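Local atomic coordinates of NDP-rhamnosyltransferase (PDB entry 3TSA), a protein that belongs to the GT-B glycosyltransferases, enzymes built from two Rossmann-like domains that face each other across a cleft. Residues W23-S28 with A378-L383; A195-V200 with P374-L379; I223-M228 with L289-G294; P308-P313 with I332-E337. All blocks are in the same frame, centred on the assembly; numbering follows the deposited sequence.

Contact 1: residues W23-S28 with A378-L383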
loop_
_atom_site.group_PDB
_atom_site.type_symbol
_atom_site.label_atom_id
_atom_site.label_comp_id
_atom_site.label_asym_id
_atom_site.label_seq_id
_atom_site.Cartn_x
_atom_site.Cartn_y
_atom_site.Cartn_z
ATOM N N TRP A 23 -5.804 2.288 -2.935
ATOM C CA TRP A 23 -5.389 0.907 -3.183
ATOM C C TRP A 23 -6.496 0.252 -3.990
ATOM O O TRP A 23 -6.179 -0.512 -4.869
ATOM C CB TRP A 23 -5.389 0.117 -1.934
ATOM C CG TRP A 23 -4.242 0.264 -1.086
ATOM C CD1 TRP A 23 -2.961 0.735 -1.444
ATOM C CD2 TRP A 23 -4.198 -0.113 0.294
ATOM N NE1 TRP A 23 -2.172 0.686 -0.307
ATOM C CE2 TRP A 23 -2.892 0.149 0.754
ATOM C CE3 TRP A 23 -5.154 -0.685 1.204
ATOM C CZ2 TRP A 23 -2.510 -0.146 2.114
ATOM C CZ3 TRP A 23 -4.807 -0.856 2.514
ATOM C CH2 TRP A 23 -3.491 -0.581 2.965
ATOM N N ALA A 24 -7.787 0.524 -3.664
ATOM C CA ALA A 24 -8.918 0.005 -4.483
ATOM C C ALA A 24 -8.754 0.394 -5.958
ATOM O O ALA A 24 -9.012 -0.429 -6.823
ATOM C CB ALA A 24 -10.278 0.553 -3.982
ATOM N N LEU A 25 -8.400 1.660 -6.206
ATOM C CA LEU A 25 -8.179 2.205 -7.551
ATOM C C LEU A 25 -7.066 1.406 -8.250
ATOM O O LEU A 25 -7.285 0.913 -9.357
ATOM C CB LEU A 25 -7.860 3.726 -7.482
ATOM C CG LEU A 25 -9.147 4.517 -7.214
ATOM C CD1 LEU A 25 -8.796 5.889 -6.680
ATOM C CD2 LEU A 25 -9.982 4.659 -8.505
ATOM N N GLN A 26 -5.903 1.232 -7.596
ATOM C CA GLN A 26 -4.767 0.582 -8.255
ATOM C C GLN A 26 -5.103 -0.899 -8.422
ATOM O O GLN A 26 -4.750 -1.478 -9.453
ATOM C CB GLN A 26 -3.526 0.784 -7.386
ATOM C CG GLN A 26 -3.141 2.283 -7.441
ATOM C CD GLN A 26 -1.718 2.566 -6.890
ATOM O OE1 GLN A 26 -1.163 1.783 -6.184
ATOM N NE2 GLN A 26 -1.136 3.643 -7.347
ATOM N N ALA A 27 -5.841 -1.510 -7.482
ATOM C CA ALA A 27 -6.182 -2.918 -7.608
ATOM C C ALA A 27 -7.198 -3.225 -8.756
ATOM O O ALA A 27 -7.311 -4.383 -9.184
ATOM C CB ALA A 27 -6.761 -3.436 -6.289
ATOM N N SER A 28 -7.951 -2.211 -9.169
ATOM C CA SER A 28 -8.842 -2.297 -10.285
ATOM C C SER A 28 -8.275 -1.748 -11.588
ATOM O O SER A 28 -9.039 -1.465 -12.500
ATOM C CB SER A 28 -10.190 -1.670 -9.971
ATOM O OG SER A 28 -10.063 -0.345 -9.639
ATOM N N ALA A 378 -16.092 -1.052 -4.139
ATOM C CA ALA A 378 -17.344 -0.738 -4.763
ATOM C C ALA A 378 -17.455 0.705 -5.272
ATOM O O ALA A 378 -18.092 0.943 -6.264
ATOM C CB ALA A 378 -18.513 -1.139 -3.824
ATOM N N LEU A 379 -16.756 1.658 -4.665
ATOM C CA LEU A 379 -16.748 2.994 -5.121
ATOM C C LEU A 379 -15.992 3.187 -6.399
ATOM O O LEU A 379 -16.198 4.216 -7.034
ATOM C CB LEU A 379 -16.173 4.009 -4.069
ATOM C CG LEU A 379 -17.212 4.611 -3.098
ATOM C CD1 LEU A 379 -18.140 5.542 -3.801
ATOM C CD2 LEU A 379 -17.973 3.504 -2.329
ATOM N N VAL A 380 -15.023 2.318 -6.738
ATOM C CA VAL A 380 -14.274 2.545 -7.978
ATOM C C VAL A 380 -15.179 2.784 -9.229
ATOM O O VAL A 380 -14.941 3.716 -9.990
ATOM C CB VAL A 380 -13.314 1.368 -8.246
ATOM C CG1 VAL A 380 -12.575 1.586 -9.598
ATOM C CG2 VAL A 380 -12.324 1.284 -7.068
ATOM N N ARG A 381 -16.267 2.034 -9.364
ATOM C CA ARG A 381 -17.290 2.275 -10.405
ATOM C C ARG A 381 -17.903 3.686 -10.378
ATOM O O ARG A 381 -18.037 4.358 -11.432
ATOM C CB ARG A 381 -18.378 1.184 -10.305
ATOM C CG ARG A 381 -19.638 1.462 -11.067
ATOM C CD ARG A 381 -19.493 1.457 -12.599
ATOM N NE ARG A 381 -19.339 0.112 -13.172
ATOM C CZ ARG A 381 -20.208 -0.894 -13.024
ATOM N NH1 ARG A 381 -19.967 -2.073 -13.601
ATOM N NH2 ARG A 381 -21.306 -0.734 -12.286
ATOM N N THR A 382 -18.285 4.157 -9.201
ATOM C CA THR A 382 -18.775 5.506 -9.105
ATOM C C THR A 382 -17.754 6.495 -9.653
ATOM O O THR A 382 -18.134 7.415 -10.384
ATOM C CB THR A 382 -19.226 5.843 -7.663
ATOM O OG1 THR A 382 -20.086 4.789 -7.273
ATOM C CG2 THR A 382 -19.987 7.110 -7.611
ATOM N N LEU A 383 -16.469 6.276 -9.349
ATOM C CA LEU A 383 -15.444 7.217 -9.782
ATOM C C LEU A 383 -15.292 7.130 -11.306
ATOM O O LEU A 383 -15.090 8.140 -11.981
ATOM C CB LEU A 383 -14.086 6.877 -9.088
ATOM C CG LEU A 383 -14.085 7.060 -7.549
ATOM C CD1 LEU A 383 -12.709 6.930 -6.872
ATOM C CD2 LEU A 383 -14.547 8.366 -7.264
#

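Contact 2: residues A195-V200 with P374-L379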
loop_
_atom_site.group_PDB
_atom_site.type_symbol
_atom_site.label_atom_id
_atom_site.label_comp_id
_atom_site.label_asym_id
_atom_site.label_seq_id
_atom_site.Cartn_x
_atom_site.Cartn_y
_atom_site.Cartn_z
ATOM N N ALA A 195 -21.831 10.755 -0.665
ATOM C CA ALA A 195 -22.025 9.341 -0.929
ATOM C C ALA A 195 -21.241 8.487 0.126
ATOM O O ALA A 195 -20.093 8.846 0.475
ATOM C CB ALA A 195 -21.481 9.039 -2.337
ATOM N N PRO A 196 -21.851 7.384 0.636
ATOM C CA PRO A 196 -21.172 6.568 1.656
ATOM C C PRO A 196 -19.992 5.835 1.087
ATOM O O PRO A 196 -20.111 5.296 -0.010
ATOM C CB PRO A 196 -22.248 5.577 2.175
ATOM C CG PRO A 196 -23.339 5.547 0.974
ATOM C CD PRO A 196 -23.201 6.890 0.272
ATOM N N VAL A 197 -18.884 5.802 1.853
ATOM C CA VAL A 197 -17.809 4.844 1.545
ATOM C C VAL A 197 -17.402 4.211 2.861
ATOM O O VAL A 197 -17.079 4.943 3.808
ATOM C CB VAL A 197 -16.616 5.474 0.735
ATOM C CG1 VAL A 197 -15.896 6.675 1.495
ATOM C CG2 VAL A 197 -15.585 4.419 0.405
ATOM N N GLN A 198 -17.358 2.876 2.940
ATOM C CA GLN A 198 -17.052 2.181 4.208
ATOM C C GLN A 198 -15.594 2.453 4.667
ATOM O O GLN A 198 -14.614 2.298 3.893
ATOM C CB GLN A 198 -17.235 0.636 4.021
ATOM C CG GLN A 198 -17.187 -0.055 5.313
ATOM C CD GLN A 198 -17.531 -1.497 5.245
ATOM O OE1 GLN A 198 -18.437 -1.941 4.490
ATOM N NE2 GLN A 198 -16.904 -2.241 6.102
ATOM N N TYR A 199 -15.464 2.844 5.942
ATOM C CA TYR A 199 -14.134 3.067 6.558
ATOM C C TYR A 199 -13.442 1.698 6.603
ATOM O O TYR A 199 -14.023 0.748 7.145
ATOM C CB TYR A 199 -14.321 3.666 7.988
ATOM C CG TYR A 199 -12.948 3.843 8.614
ATOM C CD1 TYR A 199 -12.057 4.843 8.122
ATOM C CD2 TYR A 199 -12.509 2.967 9.563
ATOM C CE1 TYR A 199 -10.752 4.945 8.604
ATOM C CE2 TYR A 199 -11.220 3.102 10.105
ATOM C CZ TYR A 199 -10.351 4.060 9.608
ATOM O OH TYR A 199 -9.038 4.094 10.146
ATOM N N VAL A 200 -12.188 1.644 6.117
ATOM C CA VAL A 200 -11.363 0.434 6.254
ATOM C C VAL A 200 -10.222 0.876 7.128
ATOM O O VAL A 200 -9.522 1.812 6.792
ATOM C CB VAL A 200 -10.801 0.025 4.900
ATOM C CG1 VAL A 200 -9.783 -1.125 5.097
ATOM C CG2 VAL A 200 -11.945 -0.480 4.062
ATOM N N PRO A 374 -20.949 0.947 1.154
ATOM C CA PRO A 374 -20.185 0.128 0.210
ATOM C C PRO A 374 -18.686 0.266 0.508
ATOM O O PRO A 374 -18.216 1.357 0.871
ATOM C CB PRO A 374 -20.443 0.784 -1.113
ATOM C CG PRO A 374 -21.760 1.560 -0.991
ATOM C CD PRO A 374 -21.702 2.038 0.464
ATOM N N HIS A 375 -17.959 -0.803 0.281
ATOM C CA HIS A 375 -16.479 -0.784 0.508
ATOM C C HIS A 375 -15.787 0.066 -0.584
ATOM O O HIS A 375 -16.348 0.289 -1.635
ATOM C CB HIS A 375 -15.867 -2.229 0.467
ATOM C CG HIS A 375 -16.248 -3.119 1.607
ATOM N ND1 HIS A 375 -15.571 -3.112 2.815
ATOM C CD2 HIS A 375 -17.216 -4.064 1.714
ATOM C CE1 HIS A 375 -16.101 -4.040 3.606
ATOM N NE2 HIS A 375 -17.112 -4.613 2.972
ATOM N N PRO A 376 -14.536 0.558 -0.331
ATOM C CA PRO A 376 -13.821 1.340 -1.337
ATOM C C PRO A 376 -13.799 0.648 -2.698
ATOM O O PRO A 376 -13.849 1.320 -3.729
ATOM C CB PRO A 376 -12.391 1.488 -0.746
ATOM C CG PRO A 376 -12.643 1.421 0.820
ATOM C CD PRO A 376 -13.815 0.458 0.956
ATOM N N ALA A 377 -13.674 -0.671 -2.696
ATOM C CA ALA A 377 -13.674 -1.363 -4.004
ATOM C C ALA A 377 -14.951 -1.076 -4.831
ATOM O O ALA A 377 -14.909 -0.896 -6.065
ATOM C CB ALA A 377 -13.524 -2.855 -3.804
ATOM N N ALA A 378 -16.092 -1.052 -4.139
ATOM C CA ALA A 378 -17.344 -0.738 -4.763
ATOM C C ALA A 378 -17.455 0.705 -5.272
ATOM O O ALA A 378 -18.092 0.943 -6.264
ATOM C CB ALA A 378 -18.513 -1.139 -3.824
ATOM N N LEU A 379 -16.756 1.658 -4.665
ATOM C CA LEU A 379 -16.748 2.994 -5.121
ATOM C C LEU A 379 -15.992 3.187 -6.399
ATOM O O LEU A 379 -16.198 4.216 -7.034
ATOM C CB LEU A 379 -16.173 4.009 -4.069
ATOM C CG LEU A 379 -17.212 4.611 -3.098
ATOM C CD1 LEU A 379 -18.140 5.542 -3.801
ATOM C CD2 LEU A 379 -17.973 3.504 -2.329
#

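Contact 3: residues I223-M228 with L289-G294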
loop_
_atom_site.group_PDB
_atom_site.type_symbol
_atom_site.label_atom_id
_atom_site.label_comp_id
_atom_site.label_asym_id
_atom_site.label_seq_id
_atom_site.Cartn_x
_atom_site.Cartn_y
_atom_site.Cartn_z
ATOM N N ILE A 223 -4.480 3.724 24.917
ATOM C CA ILE A 223 -4.360 5.172 24.829
ATOM C C ILE A 223 -3.607 5.412 23.555
ATOM O O ILE A 223 -2.461 4.950 23.403
ATOM C CB ILE A 223 -3.583 5.768 26.054
ATOM C CG1 ILE A 223 -4.361 5.499 27.327
ATOM C CG2 ILE A 223 -3.283 7.265 25.783
ATOM C CD1 ILE A 223 -3.422 5.760 28.581
ATOM N N CYS A 224 -4.277 6.092 22.603
ATOM C CA CYS A 224 -3.732 6.266 21.264
ATOM C C CYS A 224 -3.949 7.723 20.839
ATOM O O CYS A 224 -5.130 8.219 20.757
ATOM C CB CYS A 224 -4.424 5.306 20.337
ATOM S SG CYS A 224 -3.643 5.437 18.669
ATOM N N MET A 225 -2.821 8.428 20.738
ATOM C CA MET A 225 -2.763 9.851 20.344
ATOM C C MET A 225 -1.680 9.994 19.256
ATOM O O MET A 225 -0.585 9.426 19.413
ATOM C CB MET A 225 -2.497 10.751 21.565
ATOM C CG MET A 225 -3.734 10.751 22.401
ATOM S SD MET A 225 -3.460 11.606 23.908
ATOM C CE MET A 225 -4.874 11.012 24.874
ATOM N N GLY A 226 -2.011 10.667 18.151
ATOM C CA GLY A 226 -1.056 10.831 17.029
ATOM C C GLY A 226 -0.045 11.980 17.141
ATOM O O GLY A 226 -0.070 12.789 18.080
ATOM N N ARG A 227 0.883 12.006 16.200
ATOM C CA ARG A 227 1.872 13.017 16.133
ATOM C C ARG A 227 1.259 14.402 16.045
ATOM O O ARG A 227 1.698 15.340 16.742
ATOM C CB ARG A 227 2.680 12.702 14.880
ATOM C CG ARG A 227 3.825 13.613 14.593
ATOM C CD ARG A 227 4.657 12.998 13.495
ATOM N NE ARG A 227 5.585 12.032 14.116
ATOM C CZ ARG A 227 5.927 10.850 13.603
ATOM N NH1 ARG A 227 5.410 10.467 12.457
ATOM N NH2 ARG A 227 6.784 10.043 14.265
ATOM N N MET A 228 0.291 14.591 15.149
ATOM C CA MET A 228 -0.136 16.014 14.948
ATOM C C MET A 228 -0.757 16.551 16.226
ATOM O O MET A 228 -0.472 17.676 16.578
ATOM C CB MET A 228 -1.121 16.251 13.782
ATOM C CG MET A 228 -0.640 16.080 12.360
ATOM S SD MET A 228 0.668 17.128 11.696
ATOM C CE MET A 228 -0.070 18.786 11.910
ATOM N N LEU A 289 -11.626 -0.456 25.789
ATOM C CA LEU A 289 -11.826 1.004 25.750
ATOM C C LEU A 289 -10.656 1.626 24.994
ATOM O O LEU A 289 -9.538 1.072 25.121
ATOM C CB LEU A 289 -11.928 1.563 27.192
ATOM C CG LEU A 289 -12.011 3.082 27.408
ATOM C CD1 LEU A 289 -13.310 3.636 26.836
ATOM C CD2 LEU A 289 -11.835 3.469 28.891
ATOM N N VAL A 290 -10.892 2.718 24.221
ATOM C CA VAL A 290 -9.826 3.435 23.593
ATOM C C VAL A 290 -9.860 4.858 24.171
ATOM O O VAL A 290 -10.963 5.428 24.203
ATOM C CB VAL A 290 -9.981 3.550 22.056
ATOM C CG1 VAL A 290 -8.789 4.427 21.476
ATOM C CG2 VAL A 290 -9.880 2.163 21.534
ATOM N N ILE A 291 -8.738 5.367 24.669
ATOM C CA ILE A 291 -8.767 6.821 25.088
ATOM C C ILE A 291 -7.986 7.513 23.966
ATOM O O ILE A 291 -6.830 7.152 23.670
ATOM C CB ILE A 291 -7.986 7.063 26.453
ATOM C CG1 ILE A 291 -8.703 6.371 27.623
ATOM C CG2 ILE A 291 -7.895 8.576 26.760
ATOM C CD1 ILE A 291 -7.887 6.165 28.903
ATOM N N CYS A 292 -8.604 8.527 23.366
ATOM C CA CYS A 292 -8.004 9.189 22.215
ATOM C C CYS A 292 -8.428 10.643 22.154
ATOM O O CYS A 292 -9.228 11.101 22.973
ATOM C CB CYS A 292 -8.386 8.467 20.932
ATOM S SG CYS A 292 -10.196 8.374 20.607
ATOM N N ALA A 293 -7.991 11.355 21.125
ATOM C CA ALA A 293 -8.346 12.798 21.079
ATOM C C ALA A 293 -9.536 12.996 20.095
ATOM O O ALA A 293 -10.107 14.129 20.002
ATOM C CB ALA A 293 -7.113 13.614 20.633
ATOM N N GLY A 294 -9.936 11.935 19.371
ATOM C CA GLY A 294 -11.082 12.036 18.462
ATOM C C GLY A 294 -10.700 12.202 16.988
ATOM O O GLY A 294 -11.542 12.395 16.147
HETATM O O HOH W 1 -6.438 10.521 18.761
#

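Contact 4: residues P308-P313 with I332-E337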
loop_
_atom_site.group_PDB
_atom_site.type_symbol
_atom_site.label_atom_id
_atom_site.label_comp_id
_atom_site.label_asym_id
_atom_site.label_seq_id
_atom_site.Cartn_x
_atom_site.Cartn_y
_atom_site.Cartn_z
ATOM N N PRO A 308 -15.787 1.064 22.603
ATOM C CA PRO A 308 -16.132 2.432 23.016
ATOM C C PRO A 308 -14.900 3.277 23.288
ATOM O O PRO A 308 -13.798 2.779 23.486
ATOM C CB PRO A 308 -16.947 2.264 24.286
ATOM C CG PRO A 308 -16.612 0.952 24.822
ATOM C CD PRO A 308 -16.157 0.063 23.614
ATOM N N GLN A 309 -15.107 4.599 23.312
ATOM C CA GLN A 309 -14.016 5.531 23.430
ATOM C C GLN A 309 -14.291 6.568 24.484
ATOM O O GLN A 309 -15.413 7.006 24.692
ATOM C CB GLN A 309 -13.703 6.274 22.103
ATOM C CG GLN A 309 -13.407 5.301 20.948
ATOM C CD GLN A 309 -14.326 5.515 19.790
ATOM O OE1 GLN A 309 -15.083 4.619 19.401
ATOM N NE2 GLN A 309 -14.305 6.709 19.251
ATOM N N LEU A 310 -13.209 6.932 25.146
ATOM C CA LEU A 310 -13.213 8.116 26.036
ATOM C C LEU A 310 -12.408 9.172 25.238
ATOM O O LEU A 310 -11.240 8.950 24.971
ATOM C CB LEU A 310 -12.450 7.725 27.258
ATOM C CG LEU A 310 -12.802 8.442 28.575
ATOM C CD1 LEU A 310 -11.943 8.108 29.796
ATOM C CD2 LEU A 310 -13.246 9.816 28.497
ATOM N N VAL A 311 -13.039 10.318 24.927
ATOM C CA VAL A 311 -12.513 11.201 23.902
ATOM C C VAL A 311 -12.113 12.513 24.572
ATOM O O VAL A 311 -12.878 13.053 25.356
ATOM C CB VAL A 311 -13.541 11.498 22.803
ATOM C CG1 VAL A 311 -12.812 12.192 21.621
ATOM C CG2 VAL A 311 -14.169 10.160 22.246
ATOM N N LEU A 312 -10.878 12.913 24.344
ATOM C CA LEU A 312 -10.406 14.231 24.861
ATOM C C LEU A 312 -10.168 15.121 23.688
ATOM O O LEU A 312 -9.050 15.342 23.231
ATOM C CB LEU A 312 -9.123 13.997 25.649
ATOM C CG LEU A 312 -9.054 13.140 26.950
ATOM C CD1 LEU A 312 -9.411 11.750 26.769
ATOM C CD2 LEU A 312 -7.559 13.159 27.326
ATOM N N PRO A 313 -11.243 15.752 23.153
ATOM C CA PRO A 313 -11.041 16.527 21.936
ATOM C C PRO A 313 -10.148 17.775 22.145
ATOM O O PRO A 313 -10.124 18.322 23.270
ATOM C CB PRO A 313 -12.487 16.998 21.612
ATOM C CG PRO A 313 -13.207 17.040 23.010
ATOM C CD PRO A 313 -12.625 15.796 23.657
ATOM N N ILE A 332 -17.565 8.379 26.190
ATOM C CA ILE A 332 -17.699 9.529 27.103
ATOM C C ILE A 332 -16.819 10.634 26.511
ATOM O O ILE A 332 -15.715 10.366 26.041
ATOM C CB ILE A 332 -17.299 9.120 28.534
ATOM C CG1 ILE A 332 -18.407 8.249 29.184
ATOM C CG2 ILE A 332 -17.123 10.405 29.428
ATOM C CD1 ILE A 332 -18.004 7.690 30.504
ATOM N N CYS A 333 -17.321 11.883 26.527
ATOM C CA CYS A 333 -16.575 13.025 26.070
ATOM C C CYS A 333 -16.062 13.842 27.307
ATOM O O CYS A 333 -16.877 14.125 28.219
ATOM C CB CYS A 333 -17.554 13.869 25.204
ATOM S SG CYS A 333 -16.825 15.520 24.804
ATOM N N LEU A 334 -14.768 14.160 27.398
ATOM C CA LEU A 334 -14.314 15.221 28.368
ATOM C C LEU A 334 -14.092 16.478 27.516
ATOM O O LEU A 334 -13.086 16.582 26.803
ATOM C CB LEU A 334 -13.040 14.791 29.137
ATOM C CG LEU A 334 -13.042 13.368 29.741
ATOM C CD1 LEU A 334 -11.729 13.034 30.461
ATOM C CD2 LEU A 334 -14.227 13.266 30.714
ATOM N N PRO A 335 -15.018 17.455 27.605
ATOM C CA PRO A 335 -15.147 18.386 26.447
ATOM C C PRO A 335 -14.227 19.567 26.471
ATOM O O PRO A 335 -14.127 20.273 25.479
ATOM C CB PRO A 335 -16.583 18.884 26.553
ATOM C CG PRO A 335 -16.883 18.817 28.022
ATOM C CD PRO A 335 -16.219 17.491 28.445
ATOM N N ASP A 336 -13.531 19.744 27.575
ATOM C CA ASP A 336 -12.695 20.972 27.703
ATOM C C ASP A 336 -11.597 20.736 28.717
ATOM O O ASP A 336 -11.483 19.630 29.251
ATOM C CB ASP A 336 -13.562 22.216 28.095
ATOM C CG ASP A 336 -14.412 21.939 29.265
ATOM O OD1 ASP A 336 -14.007 21.147 30.131
ATOM O OD2 ASP A 336 -15.521 22.549 29.329
ATOM N N GLU A 337 -10.715 21.735 28.928
ATOM C CA GLU A 337 -9.601 21.523 29.781
ATOM C C GLU A 337 -9.936 21.205 31.241
ATOM O O GLU A 337 -9.296 20.324 31.873
ATOM C CB GLU A 337 -8.633 22.721 29.687
ATOM C CG GLU A 337 -7.300 22.302 30.308
ATOM C CD GLU A 337 -6.388 23.536 30.568
ATOM O OE1 GLU A 337 -6.906 24.602 30.960
ATOM O OE2 GLU A 337 -5.139 23.397 30.391
#

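Contact 1: residues W23-S28 with A378-L383
Val-380 drives its two methyl branches into the side of the helix of Ala-24 and Leu-25 and against Ser-28 just past its end, and its contacts are best read outward from CB. That carbon is already 3.9 Å from Ser-28 OG. With CG1 anti to the backbone N (chi1 177°), the branches part: CG1 reaches Ser-28, its closest approach being 3.2 Å to OG, while CG2 turns to Ala-24, 3.8 Å from its CB and 3.7 Å from its O. The serine hydroxyl is folded back over the last turn of the helix before it, beside the carbonyl oxygens of Ala-24 and Leu-25. The axes of the short segments 23-27 and 378-383 come within 9.3 Å and cross steeply, at -78°. This is the crossover familiar from GT-B enzymes, in which the C-terminal helix returns from the second domain to pack on the first. A turn further along it, Leu-383 extends CD1 to within 3.9 Å of Leu-25 CD2, the two leucine side chains meeting nearly perpendicularly. Leu-25 CD2 also lies 4.2 Å from Val-380 CG1, so it touches both residues of the crossing helix. Elsewhere on helix 19-27, Trp-23 stacks on Trp-23 of the second subunit.

Contact 2: residues A195-V200 with P374-L379
The flat end of Gln-198 lies over one face of the His-375 imidazole, the amide and ring planes 37° apart, so the two groups overlap as a splayed pair rather than a flush stack. Both side chains point the same way, and the amide is brought there by an extended chain whose CG stands anti to the backbone N (chi1 -169°). The prolines before and after His-375 make contacts of their own. Pro-376 turns its CD toward Val-200, 3.7 Å from CG2, and Pro-374 sets its CD 3.9 Å from Pro-196 CG.

On the backbone, Gln-198 N donates to Pro-374 O at 2.7 Å with an N-H...O angle of 166°, approaching from outside the carbonyl plane. The same oxygen receives a CA-H...O contact from Val-197 CA at 3.6 Å, so neighbouring residues of one chain hold a single carbonyl.

Residues 195-196 form the edge strand of the parallel sheet of the N-terminal Rossmann-like domain, joined to strand 177-180. Residues 374-375 lead out of helix 358-371 into helix 376-385, which crosses back from the other domain. Leu-379, one turn into that helix, places CD2 3.7 Å from Val-197 CG2 and 3.6 Å from Pro-196 O. Val-197 CG2 also faces Pro-376, with CG at 4.2 Å, and so touches both the leucine and the proline. On the dimer side, Pro-376 packs on Ala-27 of the second subunit and His-375 on Gly-29 of that same chain.

Contact 3: residues I223-M228 with L289-G294
Ile-291 O is gripped twice by the neighbouring strand: Cys-224 N donates to it at 3.0 Å and 167°, and Ile-223 CA adds a CA-H...O contact at 3.4 Å. One residue on, the strands begin to part. Cys-224 O is met by Cys-292 CA at 3.4 Å, and water 1 enters between the chains, accepting from Ala-293 N at 2.9 Å and giving only a weak bond to Cys-224 O. Where direct pairing ends, a loose water-mediated link remains.

Ile-223 and Ile-291 stand side by side on one face of the sheet. In each, CG1 is anti to the carbonyl carbon, and this matched rotation sets Ile-223 CG1 3.9 Å from Ile-291 CD1. Met-225, past the strand, brings CE to 4.3 Å from Ile-291 CG2. Helix 236-246 packs over the isoleucines, whereas Cys-224 and Cys-292 face Thr-298 of helix 296-304. Strands 219-224 and 289-292 are thus adjacent and parallel, with one helix on the isoleucine face and the other on the cysteine face. Diverging loops at the carboxyl ends of two central strands are the hallmark of the switch point in a Rossmann-like sheet, here that of the C-terminal domain.

Contact 4: residues P308-P313 with I332-E337
The two strands of a beta-alpha-beta unit, 309-311 and 331-333, lie in parallel here, with helix 318-327 as the connection between them. Their backbones are laced by three bonds: Ile-332 N to Gln-309 O at 3.0 Å, Val-311 N to Ile-332 O at 2.9 Å, and Leu-334 N to Val-311 O at 3.0 Å. The last is the straightest, at 167°, and carries the ladder just past the strand ends.

Leu-310 meets both Ile-332 and Leu-334. Its CG is anti to the backbone N (chi1 -153°), which swings CD2 across to the other strand, 4.0 Å from Ile-332 CG2 and 3.8 Å from Leu-334 CG. Phe-346 of helix 343-354 packs on both leucines. On the reverse face, Val-311 and Cys-333 both lie against Ala-322 of helix 318-327.

Beyond the ladder, Pro-313 CD nestles 3.3 Å from Leu-334 O, and its CG is 4.3 Å from Cys-333 SG. Gln-340 NE2 then bridges the chains by bonding the carbonyls of both Leu-334 and Pro-313, while Asp-336 caps the helix that follows. Strand 331-333 forms the sheet's edge within this chain, and parallel neighbouring strands joined through a helix are the beta-alpha-beta unit that Rossmann-like domains repeat.

In the fold
From the N terminus, the chain first leaves residues 23-28 and 195-200 in the N-terminal domain, both waiting for partners near the far end. It then enters the second domain, where contact 3 closes a loop of about 60 residues before contact 4 opens and closes a much shorter one. These two are in series, and strands 289-292 and 309-311 join them as neighbours in one sheet. Both are nested inside the long loops closed by contacts 2 and 1, which end together on residues 374-383 and share Ala-378 and Leu-379. Contacts 3 and 4 thus join neighbouring strands of the C-terminal sheet, while contacts 1 and 2 tie the returning C-terminal helix to the N-terminal domain, beside the second subunit.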